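DUF5636 domain-containing protein (Legionella pneumophila subsp. pneumophila str. Philadelphia 1, PDB 4RD8) is of unknown function but folds as a single all-helical chain belonging to the DUF5636 family. Local coordinates at residues K60-K65 with T72-T77; M115-S120 with H126-H131; K163-Q168 with T178-L183. The protein carries 3 engineered substitutions. One frame throughout, in Å; residues are numbered along the deposited sequence.

Contact 1 (K60-K65 with T72-T77); sequences KEKGLK and TKQLRT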
ATOM      1  N   LYS A  60      -5.017  19.838  12.076  1.00 47.85           N
ATOM      2  CA  LYS A  60      -5.591  20.736  13.076  1.00 55.02           C
ATOM      3  C   LYS A  60      -4.553  21.171  14.101  1.00 53.18           C
ATOM      4  O   LYS A  60      -4.492  22.341  14.473  1.00 56.57           O
ATOM      5  CB  LYS A  60      -6.776  20.069  13.781  1.00 61.46           C
ATOM      6  CG  LYS A  60      -8.017  19.905  12.915  1.00 69.25           C
ATOM      7  CD  LYS A  60      -9.095  19.097  13.627  1.00 69.81           C
ATOM      8  N   GLU A  61      -3.739  20.221  14.553  1.00 51.43           N
ATOM      9  CA  GLU A  61      -2.689  20.506  15.527  1.00 55.09           C
ATOM     10  C   GLU A  61      -1.721  21.566  14.997  1.00 55.59           C
ATOM     11  O   GLU A  61      -1.218  22.395  15.755  1.00 61.62           O
ATOM     12  CB  GLU A  61      -1.936  19.218  15.890  1.00 55.50           C
ATOM     13  CG  GLU A  61      -0.945  19.356  17.037  1.00 66.41           C
ATOM     14  CD  GLU A  61      -0.640  18.026  17.710  1.00 63.19           C
ATOM     15  N   LYS A  62      -1.491  21.553  13.687  1.00 54.46           N
ATOM     16  CA  LYS A  62      -0.528  22.458  13.064  1.00 58.26           C
ATOM     17  C   LYS A  62      -1.173  23.699  12.465  1.00 63.30           C
ATOM     18  O   LYS A  62      -0.499  24.503  11.822  1.00 64.59           O
ATOM     19  CB  LYS A  62       0.283  21.714  11.999  1.00 59.10           C
ATOM     20  CG  LYS A  62       1.427  20.916  12.593  1.00 62.52           C
ATOM     21  CD  LYS A  62       1.951  19.851  11.660  1.00 63.30           C
ATOM     22  CE  LYS A  62       2.813  18.867  12.438  1.00 67.33           C
ATOM     23  NZ  LYS A  62       3.163  17.658  11.643  1.00 68.28           N
ATOM     24  N   GLY A  63      -2.473  23.860  12.688  1.00 66.17           N
ATOM     25  CA  GLY A  63      -3.198  24.966  12.095  1.00 74.88           C
ATOM     26  C   GLY A  63      -3.084  24.913  10.586  1.00 76.10           C
ATOM     27  O   GLY A  63      -2.562  25.840   9.959  1.00 80.97           O
ATOM     28  N   LEU A  64      -3.554  23.810  10.009  1.00 62.12           N
ATOM     29  CA  LEU A  64      -3.528  23.620   8.564  1.00 54.65           C
ATOM     30  C   LEU A  64      -4.911  23.270   8.029  1.00 60.50           C
ATOM     31  O   LEU A  64      -5.706  22.627   8.713  1.00 60.97           O
ATOM     32  CB  LEU A  64      -2.539  22.512   8.185  1.00 59.18           C
ATOM     33  CG  LEU A  64      -1.056  22.809   8.411  1.00 63.48           C
ATOM     34  CD1 LEU A  64      -0.185  21.670   7.905  1.00 59.63           C
ATOM     35  CD2 LEU A  64      -0.677  24.114   7.738  1.00 66.85           C
ATOM     36  N   LYS A  65      -5.196  23.697   6.802  1.00 65.06           N
ATOM     37  CA  LYS A  65      -6.429  23.309   6.127  1.00 61.89           C
ATOM     38  C   LYS A  65      -6.098  22.223   5.108  1.00 53.67           C
ATOM     39  O   LYS A  65      -4.949  22.096   4.699  1.00 56.53           O
ATOM     40  CB  LYS A  65      -7.089  24.523   5.459  1.00 60.46           C
ATOM     41  CG  LYS A  65      -7.589  25.582   6.434  1.00 64.34           C
ATOM     42  N   THR A  72      -0.532  18.376   2.037  1.00 46.94           N
ATOM     43  CA  THR A  72       0.076  17.339   1.203  1.00 45.69           C
ATOM     44  C   THR A  72       1.341  16.811   1.875  1.00 40.75           C
ATOM     45  O   THR A  72       1.607  15.608   1.867  1.00 39.33           O
ATOM     46  CB  THR A  72       0.418  17.870  -0.209  1.00 56.94           C
ATOM     47  OG1 THR A  72      -0.792  18.135  -0.931  1.00 64.57           O
ATOM     48  CG2 THR A  72       1.256  16.856  -0.985  1.00 54.61           C
ATOM     49  N   LYS A  73       2.107  17.720   2.470  1.00 42.60           N
ATOM     50  CA  LYS A  73       3.317  17.344   3.189  1.00 42.34           C
ATOM     51  C   LYS A  73       2.971  16.519   4.425  1.00 40.67           C
ATOM     52  O   LYS A  73       3.624  15.523   4.712  1.00 37.76           O
ATOM     53  CB  LYS A  73       4.110  18.595   3.579  1.00 48.78           C
ATOM     54  CG  LYS A  73       5.578  18.338   3.867  1.00 59.86           C
ATOM     55  CD  LYS A  73       5.935  18.651   5.313  1.00 68.77           C
ATOM     56  CE  LYS A  73       7.436  18.520   5.548  1.00 74.17           C
ATOM     57  NZ  LYS A  73       7.820  18.954   6.924  1.00 80.20           N
ATOM     58  N   GLN A  74       1.930  16.928   5.148  1.00 40.54           N
ATOM     59  CA  GLN A  74       1.522  16.221   6.360  1.00 40.81           C
ATOM     60  C   GLN A  74       1.053  14.789   6.097  1.00 39.53           C
ATOM     61  O   GLN A  74       1.367  13.879   6.865  1.00 35.53           O
ATOM     62  CB  GLN A  74       0.451  17.011   7.116  1.00 43.24           C
ATOM     63  CG  GLN A  74       1.007  18.210   7.854  1.00 50.96           C
ATOM     64  CD  GLN A  74       2.195  17.845   8.712  1.00 51.58           C
ATOM     65  OE1 GLN A  74       2.128  16.922   9.524  1.00 59.39           O
ATOM     66  NE2 GLN A  74       3.299  18.559   8.529  1.00 58.82           N
ATOM     67  N   LEU A  75       0.301  14.593   5.018  1.00 32.55           N
ATOM     68  CA  LEU A  75      -0.141  13.252   4.635  1.00 32.31           C
ATOM     69  C   LEU A  75       1.050  12.362   4.281  1.00 33.97           C
ATOM     70  O   LEU A  75       1.090  11.190   4.648  1.00 26.81           O
ATOM     71  CB  LEU A  75      -1.109  13.314   3.449  1.00 35.58           C
ATOM     72  CG  LEU A  75      -1.508  11.958   2.850  1.00 32.58           C
ATOM     73  CD1 LEU A  75      -2.172  11.089   3.897  1.00 32.98           C
ATOM     74  CD2 LEU A  75      -2.437  12.142   1.659  1.00 39.55           C
ATOM     75  N   ARG A  76       2.018  12.926   3.564  1.00 32.34           N
ATOM     76  CA  ARG A  76       3.214  12.176   3.170  1.00 30.45           C
ATOM     77  C   ARG A  76       4.036  11.749   4.378  1.00 30.71           C
ATOM     78  O   ARG A  76       4.530  10.623   4.433  1.00 31.79           O
ATOM     79  CB  ARG A  76       4.081  13.003   2.217  1.00 36.71           C
ATOM     80  CG  ARG A  76       3.853  12.709   0.741  1.00 53.45           C
ATOM     81  CD  ARG A  76       3.669  13.985  -0.055  1.00 59.16           C
ATOM     82  NE  ARG A  76       4.170  13.875  -1.424  1.00 57.26           N
ATOM     83  CZ  ARG A  76       3.406  13.747  -2.506  1.00 62.02           C
ATOM     84  NH1 ARG A  76       2.086  13.709  -2.398  1.00 62.67           N
ATOM     85  NH2 ARG A  76       3.971  13.656  -3.702  1.00 66.79           N
ATOM     86  N   THR A  77       4.180  12.649   5.345  1.00 30.39           N
ATOM     87  CA  THR A  77       4.939  12.337   6.546  1.00 30.46           C
ATOM     88  C   THR A  77       4.173  11.341   7.414  1.00 32.66           C
ATOM     89  O   THR A  77       4.776  10.466   8.028  1.00 31.94           O
ATOM     90  CB  THR A  77       5.330  13.606   7.343  1.00 41.66           C
ATOM     91  OG1 THR A  77       4.154  14.370   7.626  1.00 53.65           O
ATOM     92  CG2 THR A  77       6.297  14.463   6.536  1.00 41.61           C
TER
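Gln74, on helix 69-85, meets Lys62 and Leu64 in the turn that follows helix 41-61, where a Schellman motif ends the helix. Gly63, with its positive phi of 58°, is the C-prime residue of that motif, and Leu64 N bonds back to Leu59 O. The Gln74 side chain starts at a CB directed toward the turn but still 4.8 Å from Leu64 CD1. One atom further out, Gln74 CG makes the apolar contact of the pair, 3.7 Å from Leu64 CD1, with the leucine side chain crossing the glutamine at about a right angle. The chain then bends at chi2 (-51°), which swings the amide away from Leu64 and against the extended chain of Lys62. Lys62 CD sits over one amide face, 3.6 Å from Gln74 CD and almost straight above it. Gln74 NE2 lies at a similar 3.6 Å from the same Lys62 CD. The lysine chain runs on past the amide carbon to the oxygen, where Lys62 NZ donates to Gln74 OE1 at 2.5 Å, a very short and therefore doubtful distance; the nitrogen comes in from well above the amide plane. Gln74 OE1 also accepts from Arg58 NE, on helix 41-61, so that oxygen faces two cationic donors. Lys62 itself is exposed, while Gln74 is buried. The other amide atom is no acceptor here: Gln74 NE2 and Lys62 NZ, both donors, lie 3.2 Å apart without a bond.

Contact 2 (M115-S120 with H126-H131); sequences MLKDSS and HGELTH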
HETATM    1  N   MSE A 115       9.703   2.009  -0.160  1.00 17.06           N
HETATM    2  CA  MSE A 115       8.438   2.358  -0.807  1.00 20.25           C
HETATM    3  C   MSE A 115       8.723   3.421  -1.855  1.00 19.23           C
HETATM    4  O   MSE A 115       9.522   4.326  -1.623  1.00 22.97           O
HETATM    5  CB  MSE A 115       7.444   2.916   0.224  1.00 18.08           C
HETATM    6  CG  MSE A 115       6.132   3.442  -0.394  1.00 16.36           C
HETATM    7 SE   MSE A 115       5.117   2.099  -1.337  0.60 27.58          SE
HETATM    8  CE  MSE A 115       5.008   0.783   0.073  1.00 21.94           C
ATOM      9  N   LEU A 116       8.084   3.306  -3.017  1.00 16.74           N
ATOM     10  CA  LEU A 116       8.248   4.301  -4.063  1.00 17.11           C
ATOM     11  C   LEU A 116       6.916   4.897  -4.484  1.00 19.02           C
ATOM     12  O   LEU A 116       5.860   4.308  -4.238  1.00 19.54           O
ATOM     13  CB  LEU A 116       8.903   3.646  -5.281  1.00 19.29           C
ATOM     14  CG  LEU A 116      10.313   3.108  -5.017  1.00 25.65           C
ATOM     15  CD1 LEU A 116      10.262   1.633  -4.724  1.00 25.56           C
ATOM     16  CD2 LEU A 116      11.210   3.390  -6.213  1.00 28.46           C
ATOM     17  N   LYS A 117       6.979   6.059  -5.131  1.00 19.02           N
ATOM     18  CA  LYS A 117       5.835   6.636  -5.813  1.00 24.68           C
ATOM     19  C   LYS A 117       5.294   5.626  -6.815  1.00 24.04           C
ATOM     20  O   LYS A 117       6.065   4.852  -7.386  1.00 21.04           O
ATOM     21  CB  LYS A 117       6.282   7.884  -6.572  1.00 30.55           C
ATOM     22  CG  LYS A 117       5.784   9.186  -6.027  1.00 34.76           C
ATOM     23  CD  LYS A 117       6.251  10.327  -6.922  1.00 26.72           C
ATOM     24  CE  LYS A 117       5.790  11.667  -6.409  1.00 37.66           C
ATOM     25  NZ  LYS A 117       6.101  12.749  -7.382  1.00 39.48           N
ATOM     26  N   ASP A 118       3.976   5.644  -7.032  1.00 20.44           N
ATOM     27  CA  ASP A 118       3.331   4.731  -7.981  1.00 23.57           C
ATOM     28  C   ASP A 118       4.000   4.844  -9.349  1.00 26.82           C
ATOM     29  O   ASP A 118       4.217   3.845 -10.038  1.00 24.51           O
ATOM     30  CB  ASP A 118       1.841   5.072  -8.153  1.00 23.40           C
ATOM     31  CG  ASP A 118       1.012   4.836  -6.886  1.00 28.03           C
ATOM     32  OD1 ASP A 118       1.523   4.234  -5.917  1.00 24.98           O
ATOM     33  OD2 ASP A 118      -0.171   5.249  -6.881  1.00 32.14           O
ATOM     34  N   SER A 119       4.329   6.073  -9.731  1.00 22.44           N
ATOM     35  CA  SER A 119       4.855   6.349 -11.066  1.00 23.92           C
ATOM     36  C   SER A 119       6.297   5.871 -11.264  1.00 21.65           C
ATOM     37  O   SER A 119       6.833   5.916 -12.367  1.00 22.19           O
ATOM     38  CB  SER A 119       4.737   7.845 -11.372  1.00 25.10           C
ATOM     39  OG  SER A 119       5.345   8.601 -10.340  1.00 33.10           O
ATOM     40  N   SER A 120       6.937   5.414 -10.200  1.00 22.01           N
ATOM     41  CA  SER A 120       8.285   4.868 -10.326  1.00 23.57           C
ATOM     42  C   SER A 120       8.241   3.506 -11.016  1.00 25.78           C
ATOM     43  O   SER A 120       9.248   3.016 -11.507  1.00 24.85           O
ATOM     44  CB  SER A 120       8.949   4.767  -8.955  1.00 26.37           C
ATOM     45  OG  SER A 120       9.083   6.062  -8.402  1.00 26.20           O
ATOM     46  N   HIS A 126      -4.544   8.523 -11.982  1.00 40.71           N
ATOM     47  CA  HIS A 126      -5.535   8.323 -10.924  1.00 51.73           C
ATOM     48  C   HIS A 126      -4.985   8.571  -9.517  1.00 49.58           C
ATOM     49  O   HIS A 126      -5.731   8.968  -8.621  1.00 52.81           O
ATOM     50  CB  HIS A 126      -6.146   6.919 -11.012  1.00 57.89           C
ATOM     51  CG  HIS A 126      -6.971   6.694 -12.240  1.00 65.49           C
ATOM     52  ND1 HIS A 126      -6.451   6.145 -13.400  1.00 65.62           N
ATOM     53  CD2 HIS A 126      -8.275   6.937 -12.493  1.00 70.39           C
ATOM     54  CE1 HIS A 126      -7.406   6.067 -14.306  1.00 70.67           C
ATOM     55  NE2 HIS A 126      -8.523   6.539 -13.789  1.00 72.74           N
ATOM     56  N   GLY A 127      -3.693   8.335  -9.319  1.00 38.45           N
ATOM     57  CA  GLY A 127      -3.078   8.537  -8.017  1.00 41.94           C
ATOM     58  C   GLY A 127      -1.559   8.608  -8.055  1.00 39.64           C
ATOM     59  O   GLY A 127      -0.945   8.368  -9.093  1.00 44.82           O
ATOM     60  N   GLU A 128      -0.952   8.917  -6.909  1.00 29.22           N
ATOM     61  CA  GLU A 128       0.493   9.126  -6.820  1.00 35.68           C
ATOM     62  C   GLU A 128       1.121   8.249  -5.733  1.00 31.49           C
ATOM     63  O   GLU A 128       2.213   7.697  -5.898  1.00 27.91           O
ATOM     64  CB  GLU A 128       0.752  10.607  -6.517  1.00 45.79           C
ATOM     65  CG  GLU A 128       2.198  11.061  -6.577  1.00 52.24           C
ATOM     66  CD  GLU A 128       2.353  12.510  -6.134  1.00 62.58           C
ATOM     67  OE1 GLU A 128       1.827  12.864  -5.054  1.00 67.58           O
ATOM     68  OE2 GLU A 128       2.992  13.300  -6.861  1.00 68.12           O
ATOM     69  N   LEU A 129       0.414   8.129  -4.616  1.00 22.71           N
ATOM     70  CA  LEU A 129       0.898   7.368  -3.472  1.00 22.23           C
ATOM     71  C   LEU A 129      -0.065   6.251  -3.124  1.00 22.08           C
ATOM     72  O   LEU A 129      -0.192   5.891  -1.955  1.00 22.56           O
ATOM     73  CB  LEU A 129       1.039   8.279  -2.247  1.00 26.23           C
ATOM     74  CG  LEU A 129       1.933   9.511  -2.388  1.00 38.25           C
ATOM     75  CD1 LEU A 129       1.887  10.337  -1.113  1.00 45.99           C
ATOM     76  CD2 LEU A 129       3.352   9.107  -2.705  1.00 32.54           C
ATOM     77  N   THR A 130      -0.762   5.715  -4.119  1.00 18.27           N
ATOM     78  CA  THR A 130      -1.802   4.733  -3.815  1.00 22.35           C
ATOM     79  C   THR A 130      -1.217   3.436  -3.252  1.00 20.01           C
ATOM     80  O   THR A 130      -1.786   2.857  -2.337  1.00 20.44           O
ATOM     81  CB  THR A 130      -2.717   4.442  -5.024  1.00 24.38           C
ATOM     82  OG1 THR A 130      -3.287   5.669  -5.491  1.00 28.13           O
ATOM     83  CG2 THR A 130      -3.853   3.509  -4.618  1.00 23.87           C
ATOM     84  N   HIS A 131      -0.091   2.973  -3.781  1.00 21.75           N
ATOM     85  CA  HIS A 131       0.525   1.765  -3.230  1.00 18.31           C
ATOM     86  C   HIS A 131       0.981   2.008  -1.793  1.00 19.12           C
ATOM     87  O   HIS A 131       0.832   1.140  -0.931  1.00 19.92           O
ATOM     88  CB  HIS A 131       1.701   1.290  -4.092  1.00 19.47           C
ATOM     89  CG  HIS A 131       1.298   0.717  -5.411  1.00 20.68           C
ATOM     90  ND1 HIS A 131       0.221  -0.140  -5.562  1.00 20.30           N
ATOM     91  CD2 HIS A 131       1.841   0.858  -6.647  1.00 22.83           C
ATOM     92  CE1 HIS A 131       0.121  -0.492  -6.834  1.00 21.06           C
ATOM     93  NE2 HIS A 131       1.083   0.102  -7.509  1.00 20.26           N
TER
HETATM   94  O   HOH W   1      -1.524   5.213  -9.035  1.00 34.73           O
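The carboxylate of Asp118 accepts from the first two backbone N-H groups of helix 130-144, with Leu129 at the N-cap position. Asp118 OD1 accepts from His131 N at 3.0 Å, met on its syn side and only 15° out of the carboxylate plane. Asp118 OD2 accepts from Thr130 N at 2.9 Å, again on the syn side but 26° out of plane, and less straight at the hydrogen. Asp118 OD1 also approaches the imidazole of His131 obliquely, 3.5 Å from CD2; the ring's ND1 is bonded to Gln134. With CG beside its own backbone N (chi1 -66°), the carboxylate is placed across two successive amides, whose bonds should limit its rotation. The Lys117 and Glu128 side chains cross obliquely: Lys117 CE lies 3.5 Å from Glu128 CD, and the charged ends make only a weak salt bridge, Lys117 NZ to Glu128 OE2 at 3.2 Å. Each has a stronger partner elsewhere, Asn98 for Lys117 and Arg76 for Glu128. The selenium of selenomethionine Met115, atom SE, lies 4.2 Å from His131 C. A straight backbone bond joins the loop to the residue two places before the helix: Asp118 N donates to Glu128 O at 2.9 Å.

Contact 3 (K163-Q168 with T178-L183); sequences KKLGHQ and TCWDVL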
ATOM      1  N   LYS A 163       9.152  -7.123   1.195  1.00 15.57           N
ATOM      2  CA  LYS A 163      10.417  -7.391   0.504  1.00 17.04           C
ATOM      3  C   LYS A 163      10.349  -8.623  -0.360  1.00 18.57           C
ATOM      4  O   LYS A 163      10.988  -8.681  -1.406  1.00 18.88           O
ATOM      5  CB  LYS A 163      11.593  -7.514   1.485  1.00 16.61           C
ATOM      6  CG  LYS A 163      11.947  -6.212   2.208  1.00 17.43           C
ATOM      7  CD  LYS A 163      13.175  -6.430   3.099  1.00 20.04           C
ATOM      8  CE  LYS A 163      13.645  -5.154   3.754  1.00 22.35           C
ATOM      9  NZ  LYS A 163      14.825  -5.438   4.628  1.00 26.68           N
ATOM     10  N   LYS A 164       9.568  -9.607   0.068  1.00 15.81           N
ATOM     11  CA  LYS A 164       9.491 -10.851  -0.676  1.00 16.27           C
ATOM     12  C   LYS A 164       8.732 -10.679  -1.975  1.00 18.37           C
ATOM     13  O   LYS A 164       8.884 -11.495  -2.883  1.00 18.83           O
ATOM     14  CB  LYS A 164       8.921 -11.987   0.196  1.00 19.88           C
ATOM     15  CG  LYS A 164       9.747 -12.177   1.469  1.00 22.82           C
ATOM     16  CD  LYS A 164       9.429 -13.457   2.245  1.00 25.93           C
ATOM     17  CE  LYS A 164      10.293 -13.537   3.503  1.00 27.88           C
ATOM     18  NZ  LYS A 164      10.118 -14.806   4.280  1.00 34.14           N
ATOM     19  N   LEU A 165       7.956  -9.604  -2.076  1.00 18.62           N
ATOM     20  CA  LEU A 165       7.246  -9.283  -3.315  1.00 17.95           C
ATOM     21  C   LEU A 165       8.206  -8.852  -4.415  1.00 20.77           C
ATOM     22  O   LEU A 165       7.851  -8.851  -5.597  1.00 23.00           O
ATOM     23  CB  LEU A 165       6.181  -8.201  -3.093  1.00 18.32           C
ATOM     24  CG  LEU A 165       5.071  -8.559  -2.107  1.00 21.72           C
ATOM     25  CD1 LEU A 165       4.091  -7.377  -1.959  1.00 22.08           C
ATOM     26  CD2 LEU A 165       4.331  -9.826  -2.555  1.00 22.09           C
ATOM     27  N   GLY A 166       9.432  -8.503  -4.033  1.00 18.24           N
ATOM     28  CA  GLY A 166      10.456  -8.154  -5.000  1.00 19.07           C
ATOM     29  C   GLY A 166      11.416  -9.293  -5.299  1.00 21.10           C
ATOM     30  O   GLY A 166      12.352  -9.142  -6.080  1.00 21.52           O
ATOM     31  N   HIS A 167      11.215 -10.429  -4.642  1.00 19.03           N
ATOM     32  CA  HIS A 167      12.059 -11.591  -4.863  1.00 23.03           C
ATOM     33  C   HIS A 167      11.542 -12.320  -6.090  1.00 23.14           C
ATOM     34  O   HIS A 167      10.332 -12.389  -6.314  1.00 21.60           O
ATOM     35  CB  HIS A 167      12.013 -12.535  -3.658  1.00 21.95           C
ATOM     36  CG  HIS A 167      13.074 -13.577  -3.671  1.00 26.87           C
ATOM     37  ND1 HIS A 167      13.009 -14.715  -4.456  1.00 25.70           N
ATOM     38  CD2 HIS A 167      14.248 -13.676  -2.983  1.00 28.73           C
ATOM     39  CE1 HIS A 167      14.083 -15.456  -4.253  1.00 27.51           C
ATOM     40  NE2 HIS A 167      14.845 -14.849  -3.364  1.00 28.77           N
ATOM     41  N   GLN A 168      12.443 -12.893  -6.872  1.00 23.53           N
ATOM     42  CA  GLN A 168      11.995 -13.578  -8.077  1.00 27.66           C
ATOM     43  C   GLN A 168      11.067 -14.767  -7.811  1.00 25.28           C
ATOM     44  O   GLN A 168      10.310 -15.167  -8.700  1.00 26.08           O
ATOM     45  CB  GLN A 168      13.181 -13.991  -8.941  1.00 33.29           C
ATOM     46  CG  GLN A 168      12.914 -13.788 -10.404  1.00 41.29           C
ATOM     47  CD  GLN A 168      14.147 -13.979 -11.225  1.00 42.23           C
ATOM     48  OE1 GLN A 168      14.776 -13.014 -11.662  1.00 48.11           O
ATOM     49  NE2 GLN A 168      14.516 -15.230 -11.431  1.00 32.04           N
ATOM     50  N   THR A 178       2.335 -11.231 -11.133  1.00 22.35           N
ATOM     51  CA  THR A 178       3.253 -11.439 -10.016  1.00 21.42           C
ATOM     52  C   THR A 178       2.459 -11.375  -8.721  1.00 27.78           C
ATOM     53  O   THR A 178       1.300 -10.956  -8.724  1.00 25.08           O
ATOM     54  CB  THR A 178       4.355 -10.367  -9.966  1.00 26.71           C
ATOM     55  OG1 THR A 178       3.765  -9.078  -9.735  1.00 25.24           O
ATOM     56  CG2 THR A 178       5.132 -10.334 -11.276  1.00 30.75           C
ATOM     57  N   CYS A 179       3.070 -11.795  -7.617  1.00 20.30           N
ATOM     58  CA  CYS A 179       2.404 -11.698  -6.324  1.00 20.69           C
ATOM     59  C   CYS A 179       2.114 -10.230  -5.996  1.00 19.84           C
ATOM     60  O   CYS A 179       1.078  -9.905  -5.403  1.00 21.86           O
ATOM     61  CB  CYS A 179       3.269 -12.326  -5.228  1.00 23.10           C
ATOM     62  SG  CYS A 179       2.370 -12.729  -3.693  1.00 27.01           S
ATOM     63  N   TRP A 180       3.035  -9.351  -6.375  1.00 20.18           N
ATOM     64  CA  TRP A 180       2.796  -7.914  -6.263  1.00 21.14           C
ATOM     65  C   TRP A 180       1.485  -7.557  -6.971  1.00 22.60           C
ATOM     66  O   TRP A 180       0.608  -6.936  -6.374  1.00 21.75           O
ATOM     67  CB  TRP A 180       3.967  -7.145  -6.867  1.00 21.55           C
ATOM     68  CG  TRP A 180       3.737  -5.668  -7.047  1.00 23.96           C
ATOM     69  CD1 TRP A 180       3.063  -5.055  -8.071  1.00 28.08           C
ATOM     70  CD2 TRP A 180       4.230  -4.619  -6.207  1.00 25.30           C
ATOM     71  NE1 TRP A 180       3.086  -3.694  -7.901  1.00 28.78           N
ATOM     72  CE2 TRP A 180       3.797  -3.397  -6.765  1.00 28.93           C
ATOM     73  CE3 TRP A 180       4.985  -4.597  -5.029  1.00 24.16           C
ATOM     74  CZ2 TRP A 180       4.098  -2.158  -6.186  1.00 29.89           C
ATOM     75  CZ3 TRP A 180       5.286  -3.370  -4.455  1.00 26.48           C
ATOM     76  CH2 TRP A 180       4.843  -2.167  -5.035  1.00 33.81           C
ATOM     77  N   ASP A 181       1.354  -7.958  -8.232  1.00 24.14           N
ATOM     78  CA  ASP A 181       0.112  -7.749  -8.984  1.00 25.23           C
ATOM     79  C   ASP A 181      -1.138  -8.286  -8.274  1.00 25.31           C
ATOM     80  O   ASP A 181      -2.154  -7.594  -8.167  1.00 25.15           O
ATOM     81  CB  ASP A 181       0.191  -8.432 -10.351  1.00 26.38           C
ATOM     82  CG  ASP A 181       1.217  -7.802 -11.279  1.00 29.40           C
ATOM     83  OD1 ASP A 181       1.679  -6.668 -11.013  1.00 30.49           O
ATOM     84  OD2 ASP A 181       1.538  -8.445 -12.307  1.00 27.70           O
ATOM     85  N   VAL A 182      -1.075  -9.537  -7.825  1.00 23.77           N
ATOM     86  CA  VAL A 182      -2.255 -10.211  -7.270  1.00 23.62           C
ATOM     87  C   VAL A 182      -2.750  -9.534  -5.997  1.00 21.03           C
ATOM     88  O   VAL A 182      -3.965  -9.515  -5.707  1.00 22.99           O
ATOM     89  CB  VAL A 182      -1.970 -11.714  -7.019  1.00 27.66           C
ATOM     90  CG1 VAL A 182      -3.086 -12.363  -6.237  1.00 36.46           C
ATOM     91  CG2 VAL A 182      -1.791 -12.432  -8.347  1.00 27.67           C
ATOM     92  N   LEU A 183      -1.818  -8.953  -5.248  1.00 19.60           N
ATOM     93  CA  LEU A 183      -2.157  -8.319  -3.981  1.00 24.57           C
ATOM     94  C   LEU A 183      -2.581  -6.865  -4.125  1.00 21.68           C
ATOM     95  O   LEU A 183      -3.614  -6.473  -3.595  1.00 25.05           O
ATOM     96  CB  LEU A 183      -0.990  -8.404  -2.996  1.00 24.78           C
ATOM     97  CG  LEU A 183      -0.683  -9.829  -2.531  1.00 22.89           C
ATOM     98  CD1 LEU A 183       0.348  -9.790  -1.415  1.00 26.80           C
ATOM     99  CD2 LEU A 183      -1.957 -10.549  -2.089  1.00 25.09           C
TER
HETATM  100  O   HOH W   2       5.765 -10.057  -6.874  1.00 21.83           O
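Helix 179-184 begins with a capping box, and Leu165, from the loop after helix 157-162, packs against its first turn. The leucine's CD2 methyl is the main point of contact. Leu165 CD2 lies 3.7 Å from Cys179 SG and 4.1 Å from Leu183 CD1, so one branch bridges two residues a helical turn apart. The leucine's CB points toward the helix, and chi1 (-61°) places the two methyls there. The other branch, Leu165 CD1, comes obliquely to the indole of Trp180, 4.2 Å from CE3. Trp180 NE1, on the five-membered ring, bonds to Asp185 OD2. All four residues in this contact are buried, and Cys31 of helix 25-38 touches both Cys179 and Leu183. The polar link between the segments runs through a water that accepts from Trp180 N at 2.9 Å; the water donates to Leu165 O at 2.7 Å, although more acceptors lie in reach than it has protons. Just beyond, Asp181 N donates to Thr178 OG1 at 3.1 Å, nearly straight, and Thr178 N returns a bond to Asp181 OD2 from above the carboxylate plane. These reciprocal bonds are those of an N-terminal capping box.

The three contacts follow one another along the chain without nesting, each joining pieces separated by a short connection. Contacts 1 and 2 have centres about 19 Å apart and meet through helix 69-85: Arg76, in the second segment of contact 1, forms a salt bridge with Glu128 (Arg76 NH2 to Glu128 OE1, 2.7 Å) and packs on Leu129. Contacts 2 and 3, with centres about 16 Å apart, touch where the His131 and Trp180 rings pack edge-to-face, joining the starts of helices 130-144 and 179-184. Contacts 1 and 3 lie on opposite sides of the chain's centre, about 32 Å apart between centres. Contact 2 therefore connects the two outer contacts within one helical fold.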